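Local coordinates for protein CD180 antigen (Mus musculus, PDB 3T6Q) that may cooperate with MD-1 and TLR4 in the innate immune response of B cells to bacterial lipopolysaccharide, leading to NF-kappa-B activation, at residues 403-408 / 419-424; 452-457 / 470-475. All coordinates share one frame; numbering follows the deposited sequence. Where two conformers were deposited one is given.

Contact 1 (403-408 / 419-424); sequences ELLDLA and SPFQNL. With NAG (2-acetamido-2-deoxy-beta-D-glucopyranose), chain F; NAG (2-acetamido-2-deoxy-beta-D-glucopyranose), chain E.
Leu405 and Leu407 press inward on the edge of the Phe421 ring, while Asp406 between them holds two N-glycan sugars with a single carboxylate oxygen. CD1 of Leu405 comes within 3.7 Å of CE1 of Phe421, near the ring plane, and the two side chains cross obliquely. Leu407 reaches the same CE1 of Phe421 with its CD1, at 4.2 Å. The phenyl group is carried toward the strand by a CG that stands anti to the carbonyl carbon of Phe421 (chi1 -49°). Leu424 adds a looser touch, 4.5 Å from its CD1 to CD1 of Leu405. These are hydrophobic positions of repeat LRR 14 and its continuation: strand 404-406 on the concave side faces a returning loop folded into two overlapping turns, type I from Ser419 to Gln422 and type II from Phe421 to Leu424. On the sugar side, OD2 of Asp406 accepts from N2 of the chain F NAG at 2.7 Å and from N2 of the chain E NAG at 2.8 Å; these are probably the sugars on Asn431 and Asn382. The other oxygen, OD1, takes the backbone N of Ala408 at 3.0 Å, nearly along the C-O axis, closing an Asx turn that, with the two sugar bonds, helps fix the carboxylate's rotation. CB of Ala408 packs on the acetamide methyl C8 of the chain F NAG at 3.6 Å. Three N-H groups thus converge on one buried carboxylate, which would probably favour its ionised form, while the strand and the loop behind it meet only through apolar side chains.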
# COMPACT_ATOMS: atom_id res chain seq x y z
N GLU A 403 44.95 24.73 -6.20
CA GLU A 403 45.48 23.55 -5.50
C GLU A 403 45.03 22.25 -6.15
O GLU A 403 45.69 21.22 -5.97
CB GLU A 403 45.00 23.51 -4.04
CG GLU A 403 45.44 24.78 -3.30
CD GLU A 403 45.30 24.69 -1.81
OE1 GLU A 403 44.40 23.97 -1.30
OE2 GLU A 403 46.09 25.38 -1.13
N LEU A 404 43.92 22.29 -6.87
CA LEU A 404 43.46 21.11 -7.58
C LEU A 404 43.04 21.55 -8.98
O LEU A 404 42.36 22.55 -9.12
CB LEU A 404 42.28 20.45 -6.85
CG LEU A 404 41.78 19.15 -7.55
CD1 LEU A 404 41.27 18.17 -6.52
CD2 LEU A 404 40.67 19.44 -8.59
N LEU A 405 43.46 20.78 -10.00
CA LEU A 405 43.09 21.06 -11.40
C LEU A 405 42.68 19.72 -12.06
O LEU A 405 43.49 18.79 -12.09
CB LEU A 405 44.31 21.64 -12.11
CG LEU A 405 44.17 22.56 -13.34
CD1 LEU A 405 45.37 22.61 -14.29
CD2 LEU A 405 42.79 22.60 -14.05
N ASP A 406 41.42 19.60 -12.52
CA ASP A 406 40.95 18.34 -13.07
C ASP A 406 40.68 18.59 -14.54
O ASP A 406 39.87 19.41 -14.86
CB ASP A 406 39.70 17.88 -12.31
CG ASP A 406 39.28 16.46 -12.65
OD1 ASP A 406 39.81 15.89 -13.67
OD2 ASP A 406 38.42 15.89 -11.92
N LEU A 407 41.40 17.90 -15.42
CA LEU A 407 41.25 18.01 -16.86
C LEU A 407 40.99 16.62 -17.45
O LEU A 407 41.22 16.37 -18.65
CB LEU A 407 42.57 18.62 -17.41
CG LEU A 407 42.66 20.14 -17.16
CD1 LEU A 407 44.10 20.64 -17.35
CD2 LEU A 407 41.72 20.93 -18.08
N ALA A 408 40.55 15.69 -16.60
CA ALA A 408 40.35 14.29 -17.06
C ALA A 408 39.40 14.27 -18.27
O ALA A 408 38.37 14.95 -18.26
CB ALA A 408 39.80 13.42 -15.95
N SER A 419 55.27 25.12 -21.40
CA SER A 419 55.04 24.78 -19.98
C SER A 419 53.71 25.37 -19.48
O SER A 419 53.69 26.40 -18.84
CB SER A 419 56.20 25.26 -19.10
OG SER A 419 57.40 24.69 -19.54
N PRO A 420 52.59 24.66 -19.76
CA PRO A 420 51.30 25.25 -19.53
C PRO A 420 50.98 25.47 -18.06
O PRO A 420 50.20 26.37 -17.76
CB PRO A 420 50.29 24.27 -20.19
CG PRO A 420 51.06 23.04 -20.52
CD PRO A 420 52.53 23.35 -20.45
N PHE A 421 51.59 24.67 -17.17
CA PHE A 421 51.31 24.74 -15.71
C PHE A 421 52.36 25.55 -14.94
O PHE A 421 52.40 25.53 -13.71
CB PHE A 421 51.22 23.31 -15.14
CG PHE A 421 50.35 22.41 -15.94
CD1 PHE A 421 48.95 22.54 -15.87
CD2 PHE A 421 50.90 21.46 -16.80
CE1 PHE A 421 48.14 21.72 -16.65
CE2 PHE A 421 50.10 20.64 -17.59
CZ PHE A 421 48.71 20.77 -17.52
N GLN A 422 53.16 26.31 -15.67
CA GLN A 422 54.22 27.13 -15.08
C GLN A 422 53.64 28.06 -13.99
O GLN A 422 52.60 28.62 -14.21
CB GLN A 422 54.82 27.97 -16.20
CG GLN A 422 55.97 28.87 -15.79
CD GLN A 422 56.66 29.49 -16.99
OE1 GLN A 422 57.40 28.81 -17.69
NE2 GLN A 422 56.39 30.77 -17.26
N ASN A 423 54.33 28.24 -12.86
CA ASN A 423 53.84 29.17 -11.82
C ASN A 423 52.47 28.75 -11.20
O ASN A 423 51.69 29.58 -10.76
CB ASN A 423 53.82 30.63 -12.35
CG ASN A 423 55.23 31.18 -12.67
OD1 ASN A 423 56.23 30.74 -12.12
ND2 ASN A 423 55.29 32.18 -13.55
N LEU A 424 52.21 27.45 -11.16
CA LEU A 424 51.15 26.94 -10.29
C LEU A 424 51.84 26.28 -9.09
O LEU A 424 51.77 25.05 -8.87
CB LEU A 424 50.27 25.94 -11.04
CG LEU A 424 49.32 26.55 -12.07
CD1 LEU A 424 48.52 25.42 -12.76
CD2 LEU A 424 48.39 27.61 -11.45
C1 NAG F . 40.70 13.16 -11.27
C2 NAG F . 39.26 12.70 -11.01
C3 NAG F . 38.81 13.27 -9.65
C4 NAG F . 39.79 12.92 -8.51
C5 NAG F . 41.23 13.26 -8.91
C6 NAG F . 42.26 12.77 -7.89
C7 NAG F . 37.65 12.36 -12.86
C8 NAG F . 36.78 12.99 -13.95
N2 NAG F . 38.38 13.17 -12.11
O3 NAG F . 37.51 12.76 -9.33
O4 NAG F . 39.53 13.76 -7.37
O5 NAG F . 41.54 12.72 -10.19
O6 NAG F . 42.11 11.38 -7.69
O7 NAG F . 37.65 11.14 -12.70
C1 NAG E . 35.25 17.04 -11.97
C2 NAG E . 35.25 16.20 -10.67
C3 NAG E . 34.98 14.71 -11.00
C4 NAG E . 33.78 14.55 -11.93
C5 NAG E . 33.91 15.48 -13.12
C6 NAG E . 32.76 15.42 -14.11
C7 NAG E . 36.58 16.56 -8.63
C8 NAG E . 37.95 16.72 -8.06
N2 NAG E . 36.49 16.36 -9.96
O3 NAG E . 34.76 14.03 -9.79
O4 NAG E . 33.67 13.24 -12.48
O5 NAG E . 34.07 16.84 -12.68
O6 NAG E . 31.60 16.08 -13.59
O7 NAG E . 35.61 16.62 -7.87

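Contact 2 (452-457 / 470-475); sequences QHLNLQ and NSLQTL. With NAG (2-acetamido-2-deoxy-beta-D-glucopyranose), chain F.
In repeat LRR 16 and the residues just after it, Leu454 of strand 453-455 meets Leu472 and Leu475 of the returning loop in the hydrophobic interior. One methyl makes two of the three touches: CD2 of Leu454 lies 3.6 Å from CD2 of Leu472 and likewise 3.6 Å from CD1 of Leu475. The Leu454 side chain is slanted across that of Leu472 but stands at about a right angle to that of Leu475. With CG of Leu454 opposite its own backbone N (chi1 177°) and CD2 anti to CA, the extended branch touches both. Leu456 sends CD1 to CD2 of Leu472 at 3.8 Å, and here the side chains run past each other in opposite directions. Leu454 and Leu456 fit the two leucines of the LxL core in the leucine-rich repeat consensus, alternating with residues that face the concave surface, and Leu472 stands where many repeats carry a phenylalanine. Its CB does not aim at the strand, but its end comes near. The loop's own bonds hold it in place: OD1 of Asn470 accepts from the backbone N of Leu472 at 2.8 Å, in the carbonyl plane though bent at the hydrogen (133°), forming an Asx turn. The backbone N of Leu475 bonds to O of Leu472 at 3.0 Å. ND2 of Asn470 is taken up by the backbone oxygens of Gln467 and Ala495, the latter in the following repeat. Toward the concave face, CE1 of His453 lies 3.3 Å from O6 of the chain F NAG, which meets the imidazole obliquely.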
# COMPACT_ATOMS: atom_id res chain seq x y z
N GLN A 452 51.69 16.81 -5.60
CA GLN A 452 51.70 15.55 -4.84
C GLN A 452 51.06 14.37 -5.55
O GLN A 452 51.39 13.22 -5.27
CB GLN A 452 50.94 15.72 -3.53
CG GLN A 452 51.57 16.71 -2.54
CD GLN A 452 50.70 16.85 -1.30
OE1 GLN A 452 49.78 16.06 -1.08
NE2 GLN A 452 50.95 17.88 -0.53
N HIS A 453 50.15 14.66 -6.48
CA HIS A 453 49.23 13.63 -7.01
C HIS A 453 49.02 13.93 -8.48
O HIS A 453 48.52 15.00 -8.86
CB HIS A 453 47.93 13.67 -6.20
CG HIS A 453 46.92 12.61 -6.54
ND1 HIS A 453 45.86 12.34 -5.73
CD2 HIS A 453 46.75 11.82 -7.67
CE1 HIS A 453 45.09 11.40 -6.29
NE2 HIS A 453 45.61 11.08 -7.49
N LEU A 454 49.44 12.99 -9.34
CA LEU A 454 49.32 13.21 -10.79
C LEU A 454 48.69 11.99 -11.42
O LEU A 454 49.24 10.87 -11.29
CB LEU A 454 50.68 13.45 -11.43
CG LEU A 454 50.79 13.62 -12.94
CD1 LEU A 454 50.01 14.88 -13.36
CD2 LEU A 454 52.26 13.71 -13.35
N ASN A 455 47.53 12.18 -12.07
CA ASN A 455 46.89 11.03 -12.68
C ASN A 455 47.10 11.17 -14.17
O ASN A 455 46.62 12.14 -14.79
CB ASN A 455 45.37 10.96 -12.33
CG ASN A 455 44.66 9.72 -12.88
OD1 ASN A 455 43.78 9.20 -12.22
ND2 ASN A 455 44.98 9.30 -14.08
N LEU A 456 47.82 10.21 -14.76
CA LEU A 456 48.03 10.18 -16.20
C LEU A 456 47.54 8.91 -16.85
O LEU A 456 48.11 8.47 -17.87
CB LEU A 456 49.51 10.33 -16.50
CG LEU A 456 50.20 11.63 -16.11
CD1 LEU A 456 51.67 11.51 -16.41
CD2 LEU A 456 49.60 12.81 -16.88
N GLN A 457 46.49 8.31 -16.30
CA GLN A 457 45.93 7.15 -16.92
C GLN A 457 45.56 7.46 -18.37
O GLN A 457 45.01 8.53 -18.66
CB GLN A 457 44.68 6.72 -16.14
CG GLN A 457 44.09 5.43 -16.63
CD GLN A 457 42.81 5.04 -15.91
OE1 GLN A 457 41.76 4.92 -16.53
NE2 GLN A 457 42.91 4.83 -14.62
N ASN A 470 62.16 12.56 -19.23
CA ASN A 470 60.71 12.55 -19.44
C ASN A 470 60.10 13.77 -18.70
O ASN A 470 60.81 14.46 -17.96
CB ASN A 470 60.16 11.20 -18.97
CG ASN A 470 60.43 10.94 -17.49
OD1 ASN A 470 59.90 11.66 -16.62
ND2 ASN A 470 61.25 9.92 -17.18
N SER A 471 58.82 14.04 -18.91
CA SER A 471 58.19 15.20 -18.21
C SER A 471 58.15 15.11 -16.68
O SER A 471 58.03 16.13 -16.01
CB SER A 471 56.76 15.39 -18.70
OG SER A 471 55.99 14.29 -18.25
N LEU A 472 58.23 13.88 -16.13
CA LEU A 472 58.00 13.65 -14.70
C LEU A 472 59.15 14.05 -13.80
O LEU A 472 58.95 14.28 -12.61
CB LEU A 472 57.62 12.18 -14.41
CG LEU A 472 56.50 11.57 -15.24
CD1 LEU A 472 56.48 10.06 -15.00
CD2 LEU A 472 55.13 12.18 -14.88
N GLN A 473 60.35 14.12 -14.35
CA GLN A 473 61.55 14.29 -13.52
C GLN A 473 61.62 15.67 -12.81
O GLN A 473 62.44 15.86 -11.91
CB GLN A 473 62.83 13.98 -14.33
CG GLN A 473 62.94 12.56 -14.92
CD GLN A 473 63.65 11.55 -14.01
OE1 GLN A 473 63.27 11.37 -12.86
NE2 GLN A 473 64.66 10.84 -14.55
N THR A 474 60.75 16.62 -13.18
CA THR A 474 60.63 17.90 -12.45
C THR A 474 59.70 17.88 -11.23
O THR A 474 59.58 18.90 -10.54
CB THR A 474 60.16 19.07 -13.37
OG1 THR A 474 58.84 18.81 -13.91
CG2 THR A 474 61.17 19.34 -14.50
N LEU A 475 59.05 16.74 -10.95
CA LEU A 475 58.01 16.70 -9.91
C LEU A 475 58.57 16.16 -8.57
O LEU A 475 58.19 15.09 -8.10
CB LEU A 475 56.77 15.89 -10.42
CG LEU A 475 56.18 16.50 -11.71
CD1 LEU A 475 55.12 15.56 -12.29
CD2 LEU A 475 55.58 17.89 -11.47
C1 NAG F . 40.70 13.16 -11.27
C2 NAG F . 39.26 12.70 -11.01
C3 NAG F . 38.81 13.27 -9.65
C4 NAG F . 39.79 12.92 -8.51
C5 NAG F . 41.23 13.26 -8.91
C6 NAG F . 42.26 12.77 -7.89
C7 NAG F . 37.65 12.36 -12.86
C8 NAG F . 36.78 12.99 -13.95
N2 NAG F . 38.38 13.17 -12.11
O3 NAG F . 37.51 12.76 -9.33
O4 NAG F . 39.53 13.76 -7.37
O5 NAG F . 41.54 12.72 -10.19
O6 NAG F . 42.11 11.38 -7.69
O7 NAG F . 37.65 11.14 -12.70

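Overall arrangement
Contacts 1 and 2 are two versions of one repeat cross-section, in series along the chain, with centres about 11 Å apart and nearest atoms about 7 Å apart, so they do not touch. Strand 429-431 lies between their strands. Both cores are buried and wholly apolar, but the loop side differs: an aromatic edge on two overlapping turns in contact 1, a leucine pair steadied by an Asx turn in contact 2. The concave faces share the chain F NAG. It is hydrogen-bonded by 403-408, whose carboxylate also holds the chain E sugar, and merely approached by the histidine of 452-457.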